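Local coordinates for protein threonine synthase (Brucella melitensis bv. 1, PDB 4F4F) that probably catalyses the pyridoxal-phosphate-dependent conversion of O-phospho-L-homoserine and water into L-threonine and phosphate, the last step of threonine biosynthesis, at residues A[192-196]-A[447-453]; A[138-143]-A[219-224]; A[160-166]-A[461-467]; A[84-88]-A[118-122]. All blocks are in the same frame, centred on the assembly; numbering follows the deposited sequence.

Contact 1 (A[192-196]-A[447-453])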
# COMPACT_ATOMS: atom_id res chain seq x y z
N ALA A 192 9.28 -10.99 16.15
CA ALA A 192 10.07 -9.86 15.65
C ALA A 192 11.52 -10.29 15.79
O ALA A 192 11.96 -10.58 16.89
CB ALA A 192 9.78 -8.60 16.49
N LEU A 193 12.23 -10.31 14.67
CA LEU A 193 13.58 -10.81 14.60
C LEU A 193 14.50 -9.64 14.28
O LEU A 193 14.44 -9.11 13.19
CB LEU A 193 13.68 -11.89 13.49
CG LEU A 193 12.82 -13.15 13.67
CD1 LEU A 193 13.08 -14.21 12.61
CD2 LEU A 193 12.99 -13.72 15.08
N SER A 194 15.31 -9.25 15.25
CA SER A 194 16.24 -8.14 15.15
C SER A 194 17.57 -8.73 14.68
O SER A 194 18.33 -9.32 15.46
CB SER A 194 16.35 -7.47 16.54
OG SER A 194 17.18 -6.32 16.56
N ILE A 195 17.84 -8.58 13.38
CA ILE A 195 19.02 -9.18 12.74
C ILE A 195 20.25 -8.30 12.97
O ILE A 195 20.19 -7.07 12.80
CB ILE A 195 18.76 -9.38 11.22
CG1 ILE A 195 17.45 -10.17 10.99
CG2 ILE A 195 19.99 -10.02 10.51
CD1 ILE A 195 17.41 -11.53 11.69
N GLU A 196 21.37 -8.91 13.35
CA GLU A 196 22.64 -8.21 13.49
C GLU A 196 23.22 -8.03 12.08
O GLU A 196 24.11 -8.76 11.64
CB GLU A 196 23.57 -8.93 14.49
CG GLU A 196 22.89 -9.14 15.86
CD GLU A 196 23.78 -9.07 17.08
OE1 GLU A 196 24.19 -7.95 17.43
OE2 GLU A 196 24.11 -10.12 17.72
N SER A 447 9.50 -7.15 22.81
CA SER A 447 9.75 -8.56 22.89
C SER A 447 10.18 -9.02 21.51
O SER A 447 9.37 -9.12 20.58
CB SER A 447 8.49 -9.29 23.34
OG SER A 447 8.77 -10.68 23.44
N PHE A 448 11.48 -9.25 21.38
CA PHE A 448 12.07 -9.58 20.09
C PHE A 448 13.32 -10.42 20.30
O PHE A 448 13.89 -10.43 21.39
CB PHE A 448 12.38 -8.32 19.30
CG PHE A 448 13.36 -7.37 19.96
CD1 PHE A 448 12.91 -6.36 20.78
CD2 PHE A 448 14.72 -7.44 19.68
CE1 PHE A 448 13.81 -5.47 21.36
CE2 PHE A 448 15.61 -6.55 20.24
CZ PHE A 448 15.16 -5.56 21.10
N THR A 449 13.74 -11.13 19.26
CA THR A 449 14.86 -12.02 19.39
C THR A 449 15.96 -11.51 18.48
O THR A 449 15.73 -11.31 17.28
CB THR A 449 14.48 -13.43 18.97
OG1 THR A 449 13.39 -13.88 19.78
CG2 THR A 449 15.67 -14.40 19.11
N VAL A 450 17.14 -11.33 19.05
CA VAL A 450 18.33 -10.94 18.28
C VAL A 450 18.91 -12.19 17.63
O VAL A 450 19.19 -13.18 18.32
CB VAL A 450 19.37 -10.27 19.18
CG1 VAL A 450 20.64 -9.91 18.39
CG2 VAL A 450 18.77 -9.05 19.87
N LEU A 451 19.11 -12.16 16.31
CA LEU A 451 19.72 -13.27 15.56
C LEU A 451 20.82 -12.75 14.67
O LEU A 451 20.68 -11.67 14.10
CB LEU A 451 18.72 -14.02 14.67
CG LEU A 451 17.53 -14.65 15.37
CD1 LEU A 451 16.57 -15.18 14.31
CD2 LEU A 451 18.01 -15.75 16.29
N HIS A 452 21.92 -13.51 14.57
CA HIS A 452 22.94 -13.27 13.57
C HIS A 452 22.45 -13.41 12.16
O HIS A 452 21.45 -14.10 11.88
CB HIS A 452 24.18 -14.17 13.82
CG HIS A 452 25.08 -13.65 14.92
ND1 HIS A 452 25.72 -14.45 15.77
CD2 HIS A 452 25.40 -12.36 15.31
CE1 HIS A 452 26.44 -13.72 16.65
NE2 HIS A 452 26.23 -12.44 16.37
N ASN A 453 23.18 -12.76 11.26
CA ASN A 453 22.79 -12.64 9.85
C ASN A 453 23.23 -13.91 9.09
O ASN A 453 24.25 -13.91 8.42
CB ASN A 453 23.42 -11.37 9.29
CG ASN A 453 23.27 -11.22 7.79
OD1 ASN A 453 22.34 -11.77 7.17
ND2 ASN A 453 24.18 -10.44 7.20
O HOH W 1 8.78 -11.15 18.97
O HOH W 2 11.11 -13.23 18.45
O HOH W 3 25.35 -11.33 12.15
O HOH W 4 25.80 -8.86 9.32
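The carbonyl oxygen of Glu196 is gripped by two waters that tie it to Asn453: one accepts from the backbone N of Asn453, the other from its ND2, and both donate to Glu196 O. At the other end of the pairing, water joins Ala192 N to Ser447 O. Between these wet ends the backbones run parallel and exchange four hydrogen bonds. Thr449 N reaches Ala192 O at 3.0 Å, and Ser194 N gives to Thr449 O at 2.9 Å. Leu451 N then binds Ser194 O, and Leu451 O takes Glu196 N at 2.9 Å.

On the face bearing Leu193, Ile195 and Leu451, methyl groups do the touching. Leu451 CD1 meets both methyls of Leu193, CD2 at 3.9 Å, while Ile195 CD1 comes to 4.1 Å from Leu451 CB, the two side chains crossing at a slant. Tyr461 of helix 455-465 packs against Leu193 and Leu451.

The other face is more mixed. Phe448 CG stands between its own N and carbonyl carbon (chi1 60°), which brings CD2 to 3.5 Å from Ser194 CB; the hydroxyl of Ser194 is bonded to Asn171. Farther along, Glu196 CG packs on Val450 CG1 at 3.5 Å. Its carboxylate is turned nearly parallel to the His452 ring (planes 6° apart), yet OE2 and NE2, 3.4 Å apart, make no hydrogen bond because the angle is poor. Strand 449-452, an outermost strand of the parallel sheet, is therefore held chiefly by backbone bonds and an apolar face, with water completing the pairing at both ends.

Contact 2 (A[138-143]-A[219-224]); sequences RATIVG and LSLSGV
Leu219 offers its carbonyl oxygen to the hydroxyl of Thr140, OG1 to O 2.6 Å, with the donor in the carbonyl plane; the same OG1 is also hydrogen-bonded to Ser466. Having OG1 anti to its own carbonyl carbon (chi1 -59°) lets Thr140 reach back to the helix end. Ser220 closes helix 213-219 in a Schellman motif with positive phi. Its CB lies against Arg138 O, and its carbonyl receives Thr140 N at 3.1 Å.

Leu221 rests CD1 against two side chains of the facing strand, 3.9 Å from Thr140 CG2 and 3.8 Å from Val142 CG2. Ser222 uses both its N and its O: the N gives to Thr140 O at 2.8 Å, and the O accepts Val142 N at 2.8 Å. At Gly223 the strands part, and a water takes over, donating to Val142 O and accepting from Val224 N. Val224 then turns its side chain toward strand 139-144, pressing CG2 tightly on Ile141 CG2 (3.4 Å), the two side chains crossing at about a right angle.

Strand 221-223 thus forms one border of the parallel sheet. Helix 199-211 packs on Val142 and Leu221, while strand 163-170 pairs with the other side of strand 139-144.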
# COMPACT_ATOMS: atom_id res chain seq x y z
N ARG A 138 -2.42 -23.61 6.76
CA ARG A 138 -1.85 -22.56 7.57
C ARG A 138 -0.78 -21.91 6.71
O ARG A 138 -0.45 -22.42 5.64
CB ARG A 138 -1.23 -23.14 8.85
CG ARG A 138 -2.20 -24.02 9.66
CD ARG A 138 -1.66 -24.38 11.03
NE ARG A 138 -1.25 -23.14 11.66
CZ ARG A 138 -2.03 -22.36 12.41
NH1 ARG A 138 -3.28 -22.71 12.69
NH2 ARG A 138 -1.53 -21.23 12.89
N ALA A 139 -0.29 -20.77 7.16
CA ALA A 139 0.83 -20.10 6.46
C ALA A 139 1.82 -19.50 7.45
O ALA A 139 1.45 -19.11 8.55
CB ALA A 139 0.32 -19.02 5.52
N THR A 140 3.07 -19.39 7.01
CA THR A 140 4.13 -18.73 7.75
C THR A 140 4.45 -17.47 6.92
O THR A 140 4.99 -17.56 5.82
CB THR A 140 5.36 -19.65 7.88
OG1 THR A 140 4.98 -20.87 8.55
CG2 THR A 140 6.48 -18.95 8.66
N ILE A 141 4.04 -16.31 7.43
CA ILE A 141 4.29 -15.01 6.76
C ILE A 141 5.69 -14.55 7.11
O ILE A 141 6.05 -14.49 8.28
CB ILE A 141 3.29 -13.92 7.21
CG1 ILE A 141 1.83 -14.44 7.10
CG2 ILE A 141 3.53 -12.62 6.41
CD1 ILE A 141 1.32 -14.63 5.70
N VAL A 142 6.49 -14.23 6.10
CA VAL A 142 7.87 -13.81 6.36
C VAL A 142 8.17 -12.54 5.56
O VAL A 142 7.84 -12.46 4.39
CB VAL A 142 8.89 -14.94 6.04
CG1 VAL A 142 10.29 -14.48 6.38
CG2 VAL A 142 8.58 -16.22 6.84
N GLY A 143 8.70 -11.51 6.21
CA GLY A 143 9.14 -10.31 5.52
C GLY A 143 10.26 -9.57 6.20
O GLY A 143 10.61 -9.86 7.35
N LEU A 219 7.05 -25.08 5.52
CA LEU A 219 6.57 -24.04 6.43
C LEU A 219 5.40 -23.28 5.83
O LEU A 219 4.90 -22.38 6.48
CB LEU A 219 7.70 -23.04 6.79
CG LEU A 219 8.59 -23.34 8.02
CD1 LEU A 219 7.78 -23.26 9.31
CD2 LEU A 219 9.28 -24.69 7.93
N SER A 220 4.96 -23.63 4.61
CA SER A 220 3.92 -22.89 3.89
C SER A 220 4.22 -21.37 3.86
O SER A 220 3.37 -20.52 4.18
CB SER A 220 2.54 -23.18 4.50
OG SER A 220 2.22 -24.56 4.44
N LEU A 221 5.45 -21.04 3.47
CA LEU A 221 5.92 -19.65 3.50
C LEU A 221 5.11 -18.75 2.58
O LEU A 221 4.79 -19.13 1.47
CB LEU A 221 7.39 -19.57 3.10
CG LEU A 221 8.30 -18.83 4.06
CD1 LEU A 221 8.46 -19.66 5.34
CD2 LEU A 221 9.63 -18.58 3.36
N SER A 222 4.79 -17.55 3.05
CA SER A 222 4.12 -16.53 2.25
C SER A 222 4.70 -15.14 2.59
O SER A 222 5.15 -14.91 3.72
CB SER A 222 2.62 -16.56 2.49
OG SER A 222 1.95 -15.76 1.55
N GLY A 223 4.74 -14.26 1.59
CA GLY A 223 5.49 -13.01 1.67
C GLY A 223 4.68 -11.80 2.11
O GLY A 223 3.46 -11.84 2.19
N VAL A 224 5.39 -10.72 2.42
CA VAL A 224 4.78 -9.45 2.75
C VAL A 224 5.21 -8.57 1.63
O VAL A 224 6.37 -8.19 1.54
CB VAL A 224 5.33 -8.87 4.07
CG1 VAL A 224 4.80 -7.47 4.30
CG2 VAL A 224 4.96 -9.77 5.23
O HOH W 5 8.25 -11.10 2.16

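Contact 3 (A[160-166]-A[461-467]); sequences RDNTDIF and YVRHHSR
Arg467 leaves its backbone with CG anti to the carbonyl carbon (chi1 -62°) and crosses the Asp164 side chain at about a right angle. CB lies 3.4 Å from Asp164 OD2, and CG and CD continue past the two carboxylate oxygens. A bend at chi3 turns NE onto OD1 of Asp164 at 2.9 Å, a salt bridge to the syn lone pair; the bond from NE to OD2 is weak. At the tip, NH2 gives to Thr163 O at 3.1 Å in the guanidinium plane, and NH1 reaches Asp161 O through a water. The backbone N of Arg467 also binds Asp164 OD2 at 2.9 Å, from above the carboxylate plane, so main chain and side chain hold one acid together. A second water bridges Asp164 OD1 to His465 O. This density of donors would probably favour the ionised carboxylate.

Two residues along the strand, the Phe166 ring packs against the helix. Val462 CG2 sits over one face, 4.0 Å from the ring centroid in a CH-pi contact. Tyr461 CE1 and His465 CB come to the ring edge, Tyr461 CE1 being 3.8 Å from Phe166 CE2. His191 of the adjoining strand stacks with Phe166 as well. Helix 461-465 packs on one face of the parallel sheet, roughly antiparallel to strand 163-166 (154° between these short segments), as in layered alpha/beta folds with an open parallel sheet.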
# COMPACT_ATOMS: atom_id res chain seq x y z
N ARG A 160 -4.26 -13.55 14.23
CA ARG A 160 -5.00 -14.34 13.27
C ARG A 160 -4.84 -15.83 13.69
O ARG A 160 -3.87 -16.21 14.39
CB ARG A 160 -4.56 -14.08 11.82
CG ARG A 160 -4.62 -12.62 11.35
CD ARG A 160 -6.02 -12.11 11.04
NE ARG A 160 -6.86 -11.98 12.23
CZ ARG A 160 -6.85 -10.94 13.07
NH1 ARG A 160 -7.68 -10.95 14.10
NH2 ARG A 160 -6.05 -9.87 12.88
N ASP A 161 -5.79 -16.67 13.28
CA ASP A 161 -5.80 -18.05 13.69
C ASP A 161 -4.83 -18.94 12.87
O ASP A 161 -4.22 -19.85 13.42
CB ASP A 161 -7.23 -18.62 13.61
CG ASP A 161 -8.24 -17.83 14.47
OD1 ASP A 161 -7.87 -17.23 15.51
OD2 ASP A 161 -9.45 -17.82 14.10
N ASN A 162 -4.69 -18.66 11.57
CA ASN A 162 -4.06 -19.61 10.65
C ASN A 162 -2.67 -19.21 10.13
O ASN A 162 -2.13 -19.87 9.23
CB ASN A 162 -5.01 -19.90 9.48
CG ASN A 162 -6.32 -20.51 9.97
OD1 ASN A 162 -7.42 -20.03 9.66
ND2 ASN A 162 -6.21 -21.51 10.77
N THR A 163 -2.11 -18.16 10.73
CA THR A 163 -0.81 -17.60 10.33
C THR A 163 0.08 -17.34 11.54
O THR A 163 -0.42 -17.20 12.67
CB THR A 163 -0.95 -16.29 9.52
OG1 THR A 163 -1.69 -15.32 10.28
CG2 THR A 163 -1.64 -16.56 8.19
N ASP A 164 1.39 -17.41 11.30
CA ASP A 164 2.44 -16.95 12.22
C ASP A 164 3.27 -16.00 11.35
O ASP A 164 3.53 -16.28 10.15
CB ASP A 164 3.29 -18.11 12.73
CG ASP A 164 2.47 -19.10 13.57
OD1 ASP A 164 2.08 -18.74 14.68
OD2 ASP A 164 2.17 -20.22 13.09
N ILE A 165 3.65 -14.88 11.92
CA ILE A 165 4.37 -13.87 11.18
C ILE A 165 5.75 -13.60 11.78
O ILE A 165 5.90 -13.50 13.01
CB ILE A 165 3.52 -12.58 11.04
CG1 ILE A 165 4.25 -11.54 10.16
CG2 ILE A 165 3.18 -12.06 12.41
CD1 ILE A 165 3.41 -10.44 9.53
N PHE A 166 6.74 -13.55 10.89
CA PHE A 166 8.12 -13.30 11.24
C PHE A 166 8.60 -12.10 10.40
O PHE A 166 8.57 -12.15 9.17
CB PHE A 166 9.01 -14.53 10.95
CG PHE A 166 8.54 -15.79 11.63
CD1 PHE A 166 7.40 -16.44 11.19
CD2 PHE A 166 9.20 -16.29 12.74
CE1 PHE A 166 6.94 -17.58 11.84
CE2 PHE A 166 8.75 -17.42 13.39
CZ PHE A 166 7.63 -18.08 12.94
N TYR A 461 14.97 -20.79 13.56
CA TYR A 461 14.05 -20.05 14.44
C TYR A 461 12.63 -20.16 13.89
O TYR A 461 11.69 -20.49 14.62
CB TYR A 461 14.47 -18.57 14.66
CG TYR A 461 13.52 -17.86 15.60
CD1 TYR A 461 12.27 -17.42 15.15
CD2 TYR A 461 13.84 -17.67 16.96
CE1 TYR A 461 11.36 -16.84 16.02
CE2 TYR A 461 12.93 -17.04 17.82
CZ TYR A 461 11.70 -16.64 17.35
OH TYR A 461 10.74 -16.02 18.15
N VAL A 462 12.48 -19.94 12.60
CA VAL A 462 11.15 -19.99 12.00
C VAL A 462 10.54 -21.39 12.10
O VAL A 462 9.38 -21.54 12.47
CB VAL A 462 11.18 -19.52 10.52
CG1 VAL A 462 9.88 -19.90 9.82
CG2 VAL A 462 11.45 -18.03 10.44
N ARG A 463 11.35 -22.41 11.79
CA ARG A 463 10.94 -23.80 11.85
C ARG A 463 10.47 -24.15 13.27
O ARG A 463 9.43 -24.77 13.44
CB ARG A 463 12.10 -24.68 11.38
CG ARG A 463 11.87 -26.18 11.34
CD ARG A 463 13.13 -26.91 10.85
NE ARG A 463 13.15 -26.98 9.38
CZ ARG A 463 14.05 -26.43 8.56
NH1 ARG A 463 15.11 -25.78 9.02
NH2 ARG A 463 13.89 -26.58 7.24
N HIS A 464 11.23 -23.73 14.28
CA HIS A 464 10.89 -24.01 15.67
C HIS A 464 9.62 -23.34 16.16
O HIS A 464 8.87 -23.93 16.94
CB HIS A 464 12.06 -23.66 16.61
CG HIS A 464 11.81 -24.06 18.04
ND1 HIS A 464 11.38 -23.18 18.97
CD2 HIS A 464 11.89 -25.30 18.68
CE1 HIS A 464 11.22 -23.82 20.16
NE2 HIS A 464 11.53 -25.12 19.97
N HIS A 465 9.33 -22.14 15.67
CA HIS A 465 8.25 -21.34 16.23
C HIS A 465 6.96 -21.33 15.42
O HIS A 465 5.88 -21.14 15.99
CB HIS A 465 8.75 -19.91 16.48
CG HIS A 465 9.72 -19.82 17.62
ND1 HIS A 465 9.31 -19.70 18.90
CD2 HIS A 465 11.11 -19.85 17.66
CE1 HIS A 465 10.39 -19.65 19.72
NE2 HIS A 465 11.49 -19.75 18.96
N SER A 466 7.04 -21.54 14.10
CA SER A 466 5.82 -21.60 13.28
C SER A 466 4.95 -22.81 13.65
O SER A 466 5.46 -23.88 13.91
CB SER A 466 6.13 -21.68 11.78
OG SER A 466 4.90 -21.58 11.05
N ARG A 467 3.63 -22.61 13.65
CA ARG A 467 2.68 -23.71 13.85
C ARG A 467 2.28 -24.36 12.53
O ARG A 467 1.45 -25.25 12.51
CB ARG A 467 1.43 -23.20 14.57
CG ARG A 467 1.69 -22.65 15.96
CD ARG A 467 0.50 -21.90 16.50
NE ARG A 467 0.17 -20.71 15.70
CZ ARG A 467 -0.98 -20.04 15.79
NH1 ARG A 467 -1.92 -20.46 16.62
NH2 ARG A 467 -1.21 -18.98 15.02
O HOH W 6 -4.77 -19.53 16.43
O HOH W 7 3.96 -18.90 16.55

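Contact 4 (A[84-88]-A[118-122]); sequences AYGTF and DVAMQ
Tyr85 and Val119 meet at about a right angle, the phenol arriving end-on at the helix backbone. Its OH donates to Val119 O at 2.7 Å, from above the carbonyl plane. Val119 CG1 stands beside the hydroxyl at 3.7 Å. Tyr56 meets the ring edge-to-face.

Phe88 also crosses Val119 at roughly a right angle, using the other methyl: CG2 is 3.8 Å from Phe88 CZ. With CG1 anti to the backbone N of Val119 (chi1 172°), the two branches are thus divided between the two aromatic rings. Phe88 meets Val119 N with its edge, CZ 3.7 Å away; Asp118 CB, 3.6 Å from CZ, approaches obliquely. The Asp118 carboxylate stands nearly perpendicular to the ring (87°) and bonds to Thr113.

These residues pack the end of helix 74-86 on the first turns of helix 117-134, immediately after Lys117, predicted to carry pyridoxal phosphate but not attached to it here. This is the cofactor helix of a fold-type II (tryptophan synthase beta-like) enzyme. The Asp118 side chain is about 9 Å from the bound cofactor.

Gln122 bends at chi2 and runs obliquely past Thr87, whose CG2 lies 3.6 Å from Gln122 OE1. Arg126 and the carbonyl of Glu155 engage the amide of Gln122. Thr87 OG1 instead turns back to Ala84 O at 2.7 Å, while Ala84 CB rests against Gln122 O.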
# COMPACT_ATOMS: atom_id res chain seq x y z
N ALA A 84 -11.93 -5.56 10.42
CA ALA A 84 -10.81 -4.84 9.86
C ALA A 84 -10.87 -3.33 10.17
O ALA A 84 -9.90 -2.73 10.66
CB ALA A 84 -10.71 -5.07 8.34
N TYR A 85 -12.01 -2.72 9.90
CA TYR A 85 -12.10 -1.26 10.03
C TYR A 85 -12.51 -0.80 11.43
O TYR A 85 -12.37 0.37 11.78
CB TYR A 85 -12.91 -0.68 8.84
CG TYR A 85 -12.13 -1.05 7.59
CD1 TYR A 85 -10.83 -0.55 7.40
CD2 TYR A 85 -12.63 -1.94 6.66
CE1 TYR A 85 -10.06 -0.94 6.34
CE2 TYR A 85 -11.86 -2.33 5.57
CZ TYR A 85 -10.60 -1.82 5.40
OH TYR A 85 -9.83 -2.23 4.34
N GLY A 86 -12.95 -1.73 12.25
CA GLY A 86 -13.11 -1.50 13.69
C GLY A 86 -11.76 -1.22 14.36
O GLY A 86 -11.73 -0.64 15.44
N THR A 87 -10.65 -1.60 13.72
CA THR A 87 -9.33 -1.24 14.23
C THR A 87 -8.91 0.20 13.97
O THR A 87 -7.86 0.64 14.43
CB THR A 87 -8.20 -2.14 13.66
OG1 THR A 87 -7.93 -1.83 12.30
CG2 THR A 87 -8.49 -3.65 13.84
N PHE A 88 -9.71 0.93 13.21
CA PHE A 88 -9.41 2.33 12.89
C PHE A 88 -10.14 3.20 13.91
O PHE A 88 -11.36 3.09 14.08
CB PHE A 88 -9.89 2.63 11.46
CG PHE A 88 -8.90 2.27 10.41
CD1 PHE A 88 -8.53 0.96 10.21
CD2 PHE A 88 -8.31 3.26 9.63
CE1 PHE A 88 -7.56 0.62 9.27
CE2 PHE A 88 -7.37 2.94 8.68
CZ PHE A 88 -7.01 1.62 8.50
N ASP A 118 -2.19 0.14 6.72
CA ASP A 118 -3.19 -0.47 7.57
C ASP A 118 -4.49 -0.77 6.83
O ASP A 118 -5.15 -1.75 7.15
CB ASP A 118 -3.59 0.43 8.73
CG ASP A 118 -2.47 0.66 9.72
OD1 ASP A 118 -1.57 -0.20 9.85
OD2 ASP A 118 -2.49 1.72 10.37
N VAL A 119 -4.88 0.08 5.89
CA VAL A 119 -6.19 -0.05 5.23
C VAL A 119 -6.23 -1.41 4.55
O VAL A 119 -7.13 -2.19 4.79
CB VAL A 119 -6.48 1.06 4.19
CG1 VAL A 119 -7.77 0.73 3.40
CG2 VAL A 119 -6.56 2.45 4.84
N ALA A 120 -5.24 -1.69 3.71
CA ALA A 120 -5.24 -2.96 3.00
C ALA A 120 -4.83 -4.12 3.95
O ALA A 120 -5.41 -5.18 3.87
CB ALA A 120 -4.33 -2.93 1.76
N MET A 121 -3.83 -3.92 4.80
CA MET A 121 -3.33 -5.04 5.60
C MET A 121 -4.37 -5.65 6.52
O MET A 121 -4.46 -6.86 6.67
CB MET A 121 -2.14 -4.64 6.46
CG MET A 121 -0.93 -4.44 5.65
SD MET A 121 -0.07 -5.98 5.30
CE MET A 121 1.43 -5.02 5.09
N GLN A 122 -5.16 -4.79 7.15
CA GLN A 122 -6.07 -5.26 8.19
C GLN A 122 -7.14 -6.17 7.56
O GLN A 122 -7.59 -7.13 8.17
CB GLN A 122 -6.70 -4.06 8.92
CG GLN A 122 -5.77 -3.36 9.90
CD GLN A 122 -5.40 -4.22 11.09
OE1 GLN A 122 -6.19 -5.08 11.52
NE2 GLN A 122 -4.18 -4.02 11.61

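How the contacts relate
From the N terminus, contact 4 closes first, folding helix 74-86 onto the start of helix 117-134 across the strand pair 96-100 and 103-107, next to the lysine predicted to bind the cofactor. That helix leads to strand 139-144, where contact 2 opens; Met121 packs on Val224 between the two. Contact 2 closes at 219-224, but contacts 1 and 3 have already opened, so it crosses both. Contact 1 lies within the long loop of contact 3, and both close near the C terminus, on strand 449-452 and helix 455-465. Contacts 1 and 2 thus border one parallel sheet, and contact 3 lays the final helix on it, touching contact 1 through Tyr461 and contact 2 through Ser466.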